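Local coordinates for carbohydrate-binding protein (Flavonifractor plautii, PDB 6N1B) that removes the acetyl group from N-acetylgalactosamine, probably that of the blood group A antigen, and binds the related B trisaccharide, at residues P106-P111 with E149-I154; G257-D262 with S288-G293; L301-S306 with E313-K318. All blocks are in the same frame, centred on the assembly; numbering follows the deposited sequence.

Interaction 1: residues P106-P111 with E149-I154; sequences PIEPQP and EVRLRI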
ATOM      1  N   PRO A 106     -12.740 -11.145  -3.644  1.00 10.82           N
ATOM      2  CA  PRO A 106     -11.278 -10.874  -3.505  1.00  9.81           C
ATOM      3  C   PRO A 106     -10.477 -11.972  -4.257  1.00  9.87           C
ATOM      4  O   PRO A 106     -10.929 -13.097  -4.441  1.00 13.16           O
ATOM      5  CB  PRO A 106     -11.092 -10.907  -1.998  1.00 10.85           C
ATOM      6  CG  PRO A 106     -12.056 -11.943  -1.536  1.00 12.00           C
ATOM      7  CD  PRO A 106     -13.285 -11.762  -2.441  1.00 11.21           C
ATOM      8  N   ILE A 107      -9.237 -11.613  -4.557  1.00  9.72           N
ATOM      9  CA  ILE A 107      -8.328 -12.558  -5.209  1.00 10.40           C
ATOM     10  C   ILE A 107      -7.779 -13.564  -4.252  1.00 11.39           C
ATOM     11  O   ILE A 107      -7.238 -14.588  -4.648  1.00 13.37           O
ATOM     12  CB  ILE A 107      -7.272 -11.868  -6.090  1.00 10.68           C
ATOM     13  CG1 ILE A 107      -6.297 -10.977  -5.301  1.00 12.21           C
ATOM     14  CG2 ILE A 107      -7.946 -11.098  -7.229  1.00 11.40           C
ATOM     15  CD1 ILE A 107      -4.927 -10.808  -5.950  1.00 11.66           C
ATOM     16  N   GLU A 108      -7.759 -13.250  -2.972  1.00 10.42           N
ATOM     17  CA  GLU A 108      -7.370 -14.129  -1.876  1.00 11.40           C
ATOM     18  C   GLU A 108      -8.602 -14.307  -0.988  1.00 10.41           C
ATOM     19  O   GLU A 108      -9.211 -13.280  -0.651  1.00 10.95           O
ATOM     20  CB  GLU A 108      -6.200 -13.553  -1.114  1.00 10.95           C
ATOM     21  CG  GLU A 108      -5.853 -14.257   0.192  1.00 11.86           C
ATOM     22  CD  GLU A 108      -5.383 -15.727   0.036  1.00 10.80           C
ATOM     23  OE1 GLU A 108      -5.049 -16.096  -1.093  1.00 10.94           O
ATOM     24  OE2 GLU A 108      -5.353 -16.391   1.112  1.00 11.74           O
ATOM     25  N   PRO A 109      -8.999 -15.546  -0.681  1.00 11.42           N
ATOM     26  CA  PRO A 109     -10.288 -15.680  -0.016  1.00 10.57           C
ATOM     27  C   PRO A 109     -10.406 -15.121   1.393  1.00 10.47           C
ATOM     28  O   PRO A 109      -9.426 -15.010   2.140  1.00 11.99           O
ATOM     29  CB  PRO A 109     -10.521 -17.230  -0.009  1.00 15.35           C
ATOM     30  CG  PRO A 109      -9.232 -17.815  -0.331  1.00 23.25           C
ATOM     31  CD  PRO A 109      -8.386 -16.819  -1.040  1.00 12.78           C
ATOM     32  N   GLN A 110     -11.652 -14.880   1.783  1.00 11.30           N
ATOM     33  CA  GLN A 110     -11.954 -14.613   3.144  1.00 11.28           C
ATOM     34  C   GLN A 110     -11.454 -15.753   4.028  1.00 11.62           C
ATOM     35  O   GLN A 110     -11.748 -16.937   3.782  1.00 13.42           O
ATOM     36  CB  GLN A 110     -13.489 -14.423   3.253  1.00 12.74           C
ATOM     37  CG  GLN A 110     -13.940 -14.087   4.632  1.00 14.30           C
ATOM     38  CD  GLN A 110     -15.391 -13.657   4.711  1.00 13.91           C
ATOM     39  OE1 GLN A 110     -15.774 -12.741   3.977  1.00 13.71           O
ATOM     40  NE2 GLN A 110     -16.161 -14.325   5.547  1.00 16.02           N
ATOM     41  N   PRO A 111     -10.767 -15.444   5.138  1.00 12.24           N
ATOM     42  CA  PRO A 111     -10.351 -16.506   6.062  1.00 11.95           C
ATOM     43  C   PRO A 111     -11.525 -17.249   6.662  1.00 13.29           C
ATOM     44  O   PRO A 111     -12.672 -16.732   6.775  1.00 15.24           O
ATOM     45  CB  PRO A 111      -9.585 -15.761   7.168  1.00 13.62           C
ATOM     46  CG  PRO A 111      -9.020 -14.574   6.471  1.00 13.34           C
ATOM     47  CD  PRO A 111     -10.151 -14.179   5.512  1.00 12.36           C
ATOM     48  N   GLU A 149       2.801 -14.330   7.657  1.00  9.20           N
ATOM     49  CA  GLU A 149       3.485 -14.576   6.426  1.00  8.70           C
ATOM     50  C   GLU A 149       3.280 -13.369   5.480  1.00  8.99           C
ATOM     51  O   GLU A 149       2.261 -12.688   5.530  1.00 10.12           O
ATOM     52  CB  GLU A 149       2.942 -15.806   5.678  1.00  9.88           C
ATOM     53  CG  GLU A 149       3.203 -17.119   6.397  1.00  9.86           C
ATOM     54  CD  GLU A 149       2.740 -18.344   5.651  1.00 11.42           C
ATOM     55  OE1 GLU A 149       2.219 -18.244   4.514  1.00 12.01           O
ATOM     56  OE2 GLU A 149       2.931 -19.453   6.170  1.00 16.18           O
ATOM     57  N   VAL A 150       4.273 -13.128   4.629  1.00  8.76           N
ATOM     58  CA  VAL A 150       4.066 -12.365   3.375  1.00  8.81           C
ATOM     59  C   VAL A 150       3.784 -13.348   2.285  1.00  8.04           C
ATOM     60  O   VAL A 150       4.595 -14.272   2.094  1.00  9.36           O
ATOM     61  CB  VAL A 150       5.259 -11.408   3.062  1.00  9.45           C
ATOM     62  CG1 VAL A 150       5.038 -10.756   1.718  1.00 10.35           C
ATOM     63  CG2 VAL A 150       5.451 -10.393   4.168  1.00 11.47           C
ATOM     64  N   ARG A 151       2.633 -13.227   1.644  1.00  8.33           N
ATOM     65  CA  ARG A 151       2.160 -14.129   0.573  1.00  8.76           C
ATOM     66  C   ARG A 151       2.100 -13.362  -0.741  1.00  7.72           C
ATOM     67  O   ARG A 151       2.157 -12.143  -0.789  1.00  8.71           O
ATOM     68  CB  ARG A 151       0.823 -14.682   0.976  1.00  8.52           C
ATOM     69  CG  ARG A 151       0.890 -15.569   2.206  1.00  9.62           C
ATOM     70  CD  ARG A 151      -0.468 -16.108   2.695  1.00  9.43           C
ATOM     71  NE  ARG A 151      -0.255 -17.051   3.762  1.00  9.85           N
ATOM     72  CZ  ARG A 151      -1.198 -17.865   4.278  1.00  9.60           C
ATOM     73  NH1 ARG A 151      -2.468 -17.631   4.013  1.00 10.76           N
ATOM     74  NH2 ARG A 151      -0.818 -18.915   4.986  1.00 11.76           N
ATOM     75  N   LEU A 152       1.994 -14.149  -1.807  1.00  8.90           N
ATOM     76  CA  LEU A 152       2.163 -13.654  -3.185  1.00  8.70           C
ATOM     77  C   LEU A 152       1.254 -14.414  -4.136  1.00  8.27           C
ATOM     78  O   LEU A 152       1.194 -15.685  -4.094  1.00  9.45           O
ATOM     79  CB  LEU A 152       3.599 -13.849  -3.589  1.00  8.85           C
ATOM     80  CG  LEU A 152       3.997 -13.665  -5.046  1.00  9.34           C
ATOM     81  CD1 LEU A 152       3.751 -12.239  -5.551  1.00  9.53           C
ATOM     82  CD2 LEU A 152       5.450 -14.053  -5.258  1.00 10.95           C
ATOM     83  N   ARG A 153       0.549 -13.642  -4.957  1.00  8.41           N
ATOM     84  CA  ARG A 153      -0.164 -14.222  -6.135  1.00  9.39           C
ATOM     85  C   ARG A 153       0.292 -13.407  -7.341  1.00  8.41           C
ATOM     86  O   ARG A 153       0.424 -12.193  -7.290  1.00  9.13           O
ATOM     87  CB  ARG A 153      -1.699 -14.084  -5.984  1.00  9.38           C
ATOM     88  CG  ARG A 153      -2.297 -15.134  -5.018  1.00 10.18           C
ATOM     89  CD  ARG A 153      -3.795 -14.894  -4.782  1.00  9.95           C
ATOM     90  NE  ARG A 153      -4.364 -15.903  -3.892  1.00 10.81           N
ATOM     91  CZ  ARG A 153      -5.002 -17.017  -4.258  1.00 10.37           C
ATOM     92  NH1 ARG A 153      -5.209 -17.306  -5.525  1.00 11.70           N
ATOM     93  NH2 ARG A 153      -5.458 -17.854  -3.310  1.00 11.39           N
ATOM     94  N   ILE A 154       0.476 -14.131  -8.477  1.00  9.02           N
ATOM     95  CA  ILE A 154       0.969 -13.532  -9.727  1.00  8.93           C
ATOM     96  C   ILE A 154      -0.125 -13.656 -10.797  1.00  8.82           C
ATOM     97  O   ILE A 154      -0.937 -14.628 -10.781  1.00  9.10           O
ATOM     98  CB  ILE A 154       2.241 -14.300 -10.161  1.00  9.59           C
ATOM     99  CG1 ILE A 154       3.374 -14.050  -9.167  1.00  9.29           C
ATOM    100  CG2 ILE A 154       2.687 -13.991 -11.599  1.00 11.49           C
ATOM    101  CD1 ILE A 154       4.543 -15.000  -9.237  1.00  9.28           C
TER
HETATM  102  O   HOH W   1      -3.738 -15.250   2.996  1.00 10.38           O

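Interaction 2: residues G257-D262 with S288-G293; sequences GFLGLD and SQCFAG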
ATOM      1  N   GLY A 257      18.035   6.019   9.340  1.00  8.42           N
ATOM      2  CA  GLY A 257      17.587   7.372   9.055  1.00  8.70           C
ATOM      3  C   GLY A 257      16.176   7.423   8.466  1.00  8.69           C
ATOM      4  O   GLY A 257      15.902   8.498   7.860  1.00  8.84           O
ATOM      5  N   PHE A 258      15.349   6.421   8.608  1.00  7.91           N
ATOM      6  CA  PHE A 258      14.082   6.363   7.868  1.00  8.27           C
ATOM      7  C   PHE A 258      13.248   7.567   8.071  1.00  7.87           C
ATOM      8  O   PHE A 258      12.752   8.167   7.050  1.00  9.39           O
ATOM      9  CB  PHE A 258      13.369   5.061   8.242  1.00  8.96           C
ATOM     10  CG  PHE A 258      12.158   4.775   7.397  1.00  7.99           C
ATOM     11  CD1 PHE A 258      12.301   4.511   6.054  1.00  9.27           C
ATOM     12  CD2 PHE A 258      10.874   4.837   7.944  1.00  9.29           C
ATOM     13  CE1 PHE A 258      11.211   4.230   5.241  1.00 11.20           C
ATOM     14  CE2 PHE A 258       9.778   4.561   7.127  1.00  9.99           C
ATOM     15  CZ  PHE A 258       9.929   4.254   5.823  1.00  8.73           C
ATOM     16  N   LEU A 259      13.051   7.991   9.303  1.00  7.51           N
ATOM     17  CA  LEU A 259      12.281   9.167   9.629  1.00  8.15           C
ATOM     18  C   LEU A 259      13.057  10.077  10.593  1.00  7.78           C
ATOM     19  O   LEU A 259      13.964   9.570  11.292  1.00  9.12           O
ATOM     20  CB  LEU A 259      10.950   8.847  10.263  1.00  8.58           C
ATOM     21  CG  LEU A 259       9.967   8.133   9.322  1.00  9.01           C
ATOM     22  CD1 LEU A 259       8.899   7.359  10.161  1.00  9.27           C
ATOM     23  CD2 LEU A 259       9.273   9.123   8.369  1.00 11.40           C
ATOM     24  N   GLY A 260      12.722  11.319  10.631  1.00  8.49           N
ATOM     25  CA  GLY A 260      13.377  12.307  11.435  1.00  9.63           C
ATOM     26  C   GLY A 260      12.437  12.984  12.431  1.00  8.60           C
ATOM     27  O   GLY A 260      11.529  12.356  12.962  1.00  8.99           O
ATOM     28  N   LEU A 261      12.778  14.264  12.652  1.00  9.19           N
ATOM     29  CA  LEU A 261      12.008  15.059  13.598  1.00  9.75           C
ATOM     30  C   LEU A 261      10.850  15.797  12.896  1.00 10.39           C
ATOM     31  O   LEU A 261      11.013  16.242  11.759  1.00 11.68           O
ATOM     32  CB  LEU A 261      12.929  16.019  14.281  1.00 11.81           C
ATOM     33  CG  LEU A 261      14.218  15.432  14.964  1.00 12.67           C
ATOM     34  CD1 LEU A 261      14.957  16.502  15.772  1.00 16.05           C
ATOM     35  CD2 LEU A 261      13.946  14.210  15.781  1.00 11.06           C
ATOM     36  N   ASP A 262       9.766  15.986  13.675  1.00  9.96           N
ATOM     37  CA  ASP A 262       8.647  16.770  13.201  1.00  9.96           C
ATOM     38  C   ASP A 262       8.831  18.246  13.557  1.00 10.28           C
ATOM     39  O   ASP A 262       9.915  18.677  13.966  1.00 11.79           O
ATOM     40  CB  ASP A 262       7.330  16.169  13.725  1.00 11.95           C
ATOM     41  CG  ASP A 262       7.096  16.327  15.234  1.00 10.91           C
ATOM     42  OD1 ASP A 262       7.880  17.095  15.849  1.00 10.80           O
ATOM     43  OD2 ASP A 262       6.091  15.743  15.650  1.00 13.12           O
ATOM     44  N   SER A 288       5.698   7.638   3.974  1.00  8.23           N
ATOM     45  CA  SER A 288       5.546   6.929   5.260  1.00  8.00           C
ATOM     46  C   SER A 288       4.321   7.458   6.030  1.00  7.26           C
ATOM     47  O   SER A 288       4.267   8.669   6.316  1.00  8.26           O
ATOM     48  CB  SER A 288       6.824   7.155   6.108  1.00  8.64           C
ATOM     49  OG  SER A 288       6.631   6.700   7.411  1.00  9.03           O
ATOM     50  N   GLN A 289       3.406   6.570   6.350  1.00  7.23           N
ATOM     51  CA  GLN A 289       2.369   6.876   7.336  1.00  7.70           C
ATOM     52  C   GLN A 289       3.026   6.657   8.689  1.00  8.19           C
ATOM     53  O   GLN A 289       3.483   5.542   9.004  1.00  8.21           O
ATOM     54  CB  GLN A 289       1.193   5.889   7.159  1.00  7.75           C
ATOM     55  CG  GLN A 289       0.147   6.081   8.228  1.00  7.72           C
ATOM     56  CD  GLN A 289      -0.811   4.924   8.368  1.00  7.77           C
ATOM     57  OE1 GLN A 289      -0.740   3.948   7.602  1.00  8.87           O
ATOM     58  NE2 GLN A 289      -1.669   4.974   9.440  1.00  8.18           N
ATOM     59  N   CYS A 290       3.133   7.745   9.475  1.00  8.19           N
ATOM     60  CA  CYS A 290       3.983   7.799  10.653  1.00  8.23           C
ATOM     61  C   CYS A 290       3.359   8.596  11.746  1.00  8.93           C
ATOM     62  O   CYS A 290       2.303   9.248  11.540  1.00  9.10           O
ATOM     63  CB  CYS A 290       5.401   8.254  10.276  1.00  8.79           C
ATOM     64  SG  CYS A 290       5.426   9.915   9.537  1.00  9.63           S
ATOM     65  N   PHE A 291       4.001   8.669  12.910  1.00  7.92           N
ATOM     66  CA  PHE A 291       3.391   9.262  14.093  1.00  8.42           C
ATOM     67  C   PHE A 291       4.447   9.638  15.106  1.00  9.46           C
ATOM     68  O   PHE A 291       5.496   8.924  15.201  1.00  9.29           O
ATOM     69  CB  PHE A 291       2.332   8.331  14.682  1.00  9.32           C
ATOM     70  CG  PHE A 291       2.878   6.984  15.072  1.00  9.09           C
ATOM     71  CD1 PHE A 291       3.001   5.965  14.139  1.00  8.73           C
ATOM     72  CD2 PHE A 291       3.332   6.782  16.377  1.00  9.61           C
ATOM     73  CE1 PHE A 291       3.546   4.756  14.503  1.00  8.40           C
ATOM     74  CE2 PHE A 291       3.853   5.563  16.728  1.00 10.17           C
ATOM     75  CZ  PHE A 291       4.013   4.571  15.789  1.00  9.77           C
ATOM     76  N   ALA A 292       4.164  10.639  15.919  1.00  9.38           N
ATOM     77  CA  ALA A 292       5.091  11.065  16.998  1.00  9.96           C
ATOM     78  C   ALA A 292       4.658  10.580  18.364  1.00 11.10           C
ATOM     79  O   ALA A 292       5.470  10.585  19.307  1.00 12.09           O
ATOM     80  CB  ALA A 292       5.197  12.589  17.048  1.00 11.63           C
ATOM     81  N   GLY A 293       3.438  10.076  18.488  1.00 12.05           N
ATOM     82  CA  GLY A 293       2.959   9.627  19.808  1.00 11.79           C
ATOM     83  C   GLY A 293       3.068   8.133  20.064  1.00 12.85           C
ATOM     84  O   GLY A 293       4.011   7.475  19.563  1.00 12.80           O
TER

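Interaction 3: residues L301-S306 with E313-K318; sequences LHLTTS and EQVGTK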
ATOM      1  N   LEU A 301       1.274  11.652   6.850  1.00  8.14           N
ATOM      2  CA  LEU A 301       2.310  11.153   5.949  1.00  8.56           C
ATOM      3  C   LEU A 301       3.495  12.136   6.045  1.00  8.87           C
ATOM      4  O   LEU A 301       3.354  13.337   6.101  1.00  8.79           O
ATOM      5  CB  LEU A 301       1.854  11.165   4.484  1.00  8.21           C
ATOM      6  CG  LEU A 301       0.640  10.331   4.178  1.00  9.62           C
ATOM      7  CD1 LEU A 301       0.269  10.382   2.720  1.00 11.14           C
ATOM      8  CD2 LEU A 301       0.722   8.901   4.690  1.00 11.40           C
ATOM      9  N   HIS A 302       4.700  11.510   5.949  1.00  7.90           N
ATOM     10  CA  HIS A 302       5.957  12.207   5.722  1.00  7.80           C
ATOM     11  C   HIS A 302       6.669  11.629   4.441  1.00  8.04           C
ATOM     12  O   HIS A 302       6.411  10.472   4.155  1.00  9.52           O
ATOM     13  CB  HIS A 302       6.881  12.255   6.949  1.00  7.95           C
ATOM     14  CG  HIS A 302       6.496  13.285   7.967  1.00  9.04           C
ATOM     15  ND1 HIS A 302       7.201  14.505   8.045  1.00  9.66           N
ATOM     16  CD2 HIS A 302       5.564  13.327   8.927  1.00  9.57           C
ATOM     17  CE1 HIS A 302       6.637  15.241   8.996  1.00 10.65           C
ATOM     18  NE2 HIS A 302       5.653  14.561   9.536  1.00  9.72           N
ATOM     19  N   LEU A 303       7.530  12.441   3.881  1.00  7.82           N
ATOM     20  CA  LEU A 303       8.332  12.026   2.746  1.00  7.76           C
ATOM     21  C   LEU A 303       9.775  11.762   3.210  1.00  8.58           C
ATOM     22  O   LEU A 303      10.321  12.601   3.933  1.00  8.95           O
ATOM     23  CB  LEU A 303       8.300  13.101   1.660  1.00  8.62           C
ATOM     24  CG  LEU A 303       8.826  12.719   0.275  1.00 10.21           C
ATOM     25  CD1 LEU A 303       7.849  11.761  -0.328  1.00 11.30           C
ATOM     26  CD2 LEU A 303       9.065  13.953  -0.533  1.00 11.67           C
ATOM     27  N   THR A 304      10.378  10.691   2.689  1.00  8.07           N
ATOM     28  CA  THR A 304      11.760  10.388   3.043  1.00  7.87           C
ATOM     29  C   THR A 304      12.412   9.836   1.769  1.00  8.51           C
ATOM     30  O   THR A 304      11.742   9.162   0.971  1.00  8.98           O
ATOM     31  CB  THR A 304      11.828   9.468   4.251  1.00  8.27           C
ATOM     32  OG1 THR A 304      13.223   9.312   4.591  1.00  8.65           O
ATOM     33  CG2 THR A 304      11.128   8.155   4.117  1.00  8.25           C
ATOM     34  N   THR A 305      13.689  10.093   1.559  1.00  8.18           N
ATOM     35  CA  THR A 305      14.359   9.687   0.355  1.00  8.81           C
ATOM     36  C   THR A 305      15.701   9.018   0.645  1.00  8.31           C
ATOM     37  O   THR A 305      16.249   9.198   1.766  1.00  9.52           O
ATOM     38  CB  THR A 305      14.574  10.864  -0.597  1.00 10.34           C
ATOM     39  OG1 THR A 305      15.538  11.782  -0.090  1.00 13.85           O
ATOM     40  CG2 THR A 305      13.320  11.610  -0.960  1.00 11.19           C
ATOM     41  N   SER A 306      16.231   8.311  -0.346  1.00  8.56           N
ATOM     42  CA  SER A 306      17.491   7.560  -0.195  1.00  8.92           C
ATOM     43  C   SER A 306      18.110   7.281  -1.521  1.00  8.72           C
ATOM     44  O   SER A 306      17.431   6.900  -2.475  1.00 10.74           O
ATOM     45  CB  SER A 306      17.160   6.228   0.444  1.00  9.66           C
ATOM     46  OG  SER A 306      18.318   5.370   0.533  1.00  9.81           O
ATOM     47  N   GLU A 313      16.818   9.931   4.481  1.00  9.55           N
ATOM     48  CA  GLU A 313      16.684  11.233   5.172  1.00 10.66           C
ATOM     49  C   GLU A 313      15.299  11.767   4.883  1.00  8.90           C
ATOM     50  O   GLU A 313      14.919  11.971   3.743  1.00  9.70           O
ATOM     51  CB  GLU A 313      17.776  12.207   4.740  1.00 13.34           C
ATOM     52  CG  GLU A 313      17.769  13.534   5.553  1.00 16.98           C
ATOM     53  CD  GLU A 313      18.916  14.427   5.126  1.00 24.74           C
ATOM     54  OE1 GLU A 313      19.816  14.478   5.817  1.00 45.08           O
ATOM     55  OE2 GLU A 313      18.894  15.163   4.171  1.00 40.32           O
ATOM     56  N   GLN A 314      14.605  12.129   5.936  1.00  9.26           N
ATOM     57  CA  GLN A 314      13.308  12.767   5.822  1.00  8.83           C
ATOM     58  C   GLN A 314      13.459  14.089   5.159  1.00  8.94           C
ATOM     59  O   GLN A 314      14.396  14.825   5.387  1.00  9.75           O
ATOM     60  CB  GLN A 314      12.726  12.914   7.198  1.00  9.11           C
ATOM     61  CG  GLN A 314      11.287  13.574   7.199  1.00  9.37           C
ATOM     62  CD  GLN A 314      10.775  13.588   8.643  1.00  9.05           C
ATOM     63  OE1 GLN A 314      10.624  12.536   9.258  1.00 10.50           O
ATOM     64  NE2 GLN A 314      10.454  14.780   9.129  1.00 11.51           N
ATOM     65  N   VAL A 315      12.459  14.443   4.304  1.00  8.74           N
ATOM     66  CA  VAL A 315      12.445  15.763   3.612  1.00  9.84           C
ATOM     67  C   VAL A 315      11.667  16.772   4.500  1.00  9.27           C
ATOM     68  O   VAL A 315      10.442  16.671   4.625  1.00 11.11           O
ATOM     69  CB  VAL A 315      11.769  15.658   2.275  1.00 10.65           C
ATOM     70  CG1 VAL A 315      11.764  17.059   1.625  1.00 10.61           C
ATOM     71  CG2 VAL A 315      12.455  14.648   1.387  1.00 11.73           C
ATOM     72  N   GLY A 316      12.373  17.689   5.117  1.00 10.86           N
ATOM     73  CA  GLY A 316      11.796  18.714   5.940  1.00 11.63           C
ATOM     74  C   GLY A 316      11.290  18.202   7.299  1.00 11.27           C
ATOM     75  O   GLY A 316      11.398  16.989   7.554  1.00 15.07           O
ATOM     76  N   THR A 317      10.667  19.046   8.074  1.00 10.38           N
ATOM     77  CA  THR A 317      10.025  18.758   9.287  1.00 11.15           C
ATOM     78  C   THR A 317       8.517  18.562   9.161  1.00 10.30           C
ATOM     79  O   THR A 317       7.810  18.084  10.050  1.00 11.91           O
ATOM     80  CB  THR A 317      10.277  19.790  10.396  1.00 12.94           C
ATOM     81  OG1 THR A 317       9.815  21.049   9.912  1.00 14.75           O
ATOM     82  CG2 THR A 317      11.709  19.861  10.729  1.00 18.00           C
ATOM     83  N   LYS A 318       7.967  19.128   8.030  1.00 11.74           N
ATOM     84  CA  LYS A 318       6.575  19.270   7.850  1.00 11.09           C
ATOM     85  C   LYS A 318       5.925  17.998   7.282  1.00 10.37           C
ATOM     86  O   LYS A 318       6.536  17.316   6.454  1.00 11.05           O
ATOM     87  CB  LYS A 318       6.282  20.490   6.926  1.00 13.60           C
ATOM     88  CG  LYS A 318       6.703  21.790   7.622  1.00 16.45           C
ATOM     89  CD  LYS A 318       6.735  22.989   6.706  1.00 18.41           C
ATOM     90  CE  LYS A 318       5.409  23.282   6.103  1.00 23.74           C
ATOM     91  NZ  LYS A 318       5.591  24.578   5.250  1.00 21.57           N
TER
HETATM   92  O   HOH W   2       8.154  15.160   5.308  1.00 13.24           O
HETATM   93  O   HOH W   3      16.023  13.790   1.839  1.00 24.03           O

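Interaction 1: residues P106-P111 with E149-I154
Glu108 and Arg153 carry this contact, and their salt bridge is concentrated on one oxygen. OE1 of Glu108 accepts from NE of Arg153 at 2.9 Å and also from NH2 of Arg153 at 2.9 Å, a side-on grip in which two nitrogens share a single acceptor. Both bonds are bent, the one from NE to an N-H...O angle of 145°, as expected when two N-H groups converge on one atom. OE1 lies at the guanidinium edge, near its plane, whereas the carboxylate is turned 48° from that plane. Glu108 reaches this edge through a bend at its second torsion (chi2 64°), while the Arg153 chain runs extended from CG to NE and meets the glutamate at about a right angle. One guanidinium face carries the carbonyl of Ile107, whose O stands 3.2 Å from NE of Arg153 at an angle too poor for a hydrogen bond. Pro109 adds its CD, 3.8 Å from NH2 of Arg153. The strand involved, 148-155, is an inner member of a four-stranded antiparallel sheet, one of the blades of what looks like a beta-propeller, and the loop 106-111 precedes strand 116-126 of the same sheet. Hydrogen bonds from Arg153 to the carbonyls of Trp161 and Gly188 further fix its guanidinium. Toward Arg151 the contact becomes looser and wetter. OE2 of Glu108 and NH1 of Arg151 are 4.3 Å apart, opposite charges without a direct bridge, and a water spans them, donating to OE2 of Glu108 at 2.7 Å and accepting from NH1 of Arg151. NE of Arg151 instead bonds OE1 of Glu149, two residues back on the strand, at 2.8 Å, and the Arg151 guanidinium makes a cation-pi contact with Trp138.

Interaction 2: residues G257-D262 with S288-G293
Leu259 points its side chain at the strand and straddles the hydroxyl of Ser288 with both methyl branches. CD1 of Leu259 lies 3.6 Å from OG of Ser288, and CD2 of Leu259 lies 3.7 Å from the same oxygen, so the hydroxyl faces the fork of the leucine. The CD1 branch of Leu259 also reaches along the strand to Cys290, where it meets CB at 3.6 Å. Ser288 and Cys290, two apart on the strand, both direct their side chains to the loop, and the leucine spans the pair. Phe258 is the second residue of the loop to touch Ser288. With its CG anti to the backbone nitrogen (chi1 -171°), the ring of Phe258 is placed so that CE2 approaches OG of Ser288 obliquely, at 3.8 Å. The same ring packs edge-to-face with Trp312. At the far end of the contact, Asp262 meets Ala292 just beyond the strand, OD2 of Asp262 lying 3.6 Å from CB of Ala292. Its other oxygen, OD1, is engaged within its own loop by the backbone nitrogens of Asn264 and Gln266. The end-to-end directions of the touching parts, 258 to 262 and 288 to 292, differ by 48°, and no beta ladder forms between them. The loop 257-262 links strand 253-254 of one four-stranded antiparallel sheet to strand 269-278, the first of the next, an inter-blade connection consistent with a beta-propeller. No hydrogen bond joins the segments, which bury 192 Å² in all; cohesion between them therefore rests on van der Waals contact, with the serine hydroxyl packed against carbon, while polar partners of the loop lie elsewhere: OG1 of Thr304 on the Phe258 carbonyl, OE1 of Gln314 on N of Gly260, and NE2 of Gln267 on the Leu259 carbonyl.

Interaction 3: residues L301-S306 with E313-K318
The imidazole of His302 has the carbonyl of Thr317 at its edge, near the ring plane, with O of Thr317 3.3 Å from CE1 of His302; the carbonyl of Lys318 comes in obliquely. The Gln314 amide, carried to the imidazole by an extended chain with CG anti to the backbone N (chi1 -179°), is also oblique, its plane 38° from the ring and NE2 of Gln314 3.4 Å from ND1 of His302, without a hydrogen bond. That NE2 donates instead to O of Gly316 at 2.9 Å, and OE1 accepts from N of Gly260, which together fix the amide's rotation. A water on ND1 of His302 also links N of Leu303 with the carbonyls of Val315 and Lys318. The backbones pair as an antiparallel hairpin: N of Val315 donates to O of Leu303 at 2.8 Å, almost straight (177°), and Thr305 and Glu313 form a hydrogen-bonded pair. Leu303 and Val315 lie side by side. Strand 313-314 is outermost in its sheet, with 300-306 between it and 283-291; helix 396-404 packs against both side chains, Leu303 on Met399 and Leu403, Val315 on Met400 and Leu404.

Overall arrangement
Along the chain the three contacts follow in series, each closing before the next opens. Interaction 1 lies across the chain's centre from the other two, its centre about 30 Å from that of interaction 2 and about 31 Å from that of interaction 3. Interactions 2 and 3 share neighbouring strands 283-291 and 300-306, with centres about 8 Å apart. Probable hydrogen bonds, OG1 of Thr304 to O of Phe258 and OE1 of Gln314 to N of Gly260, both 2.8 Å, tie the loop 257-262 to the hairpin. Successive four-stranded antiparallel sheets (116-126 to 193-198, 207-212 to 253-254, 269-278 to 313-314) suggest a beta-propeller, with interaction 1 on the first and interactions 2 and 3 on the last of these.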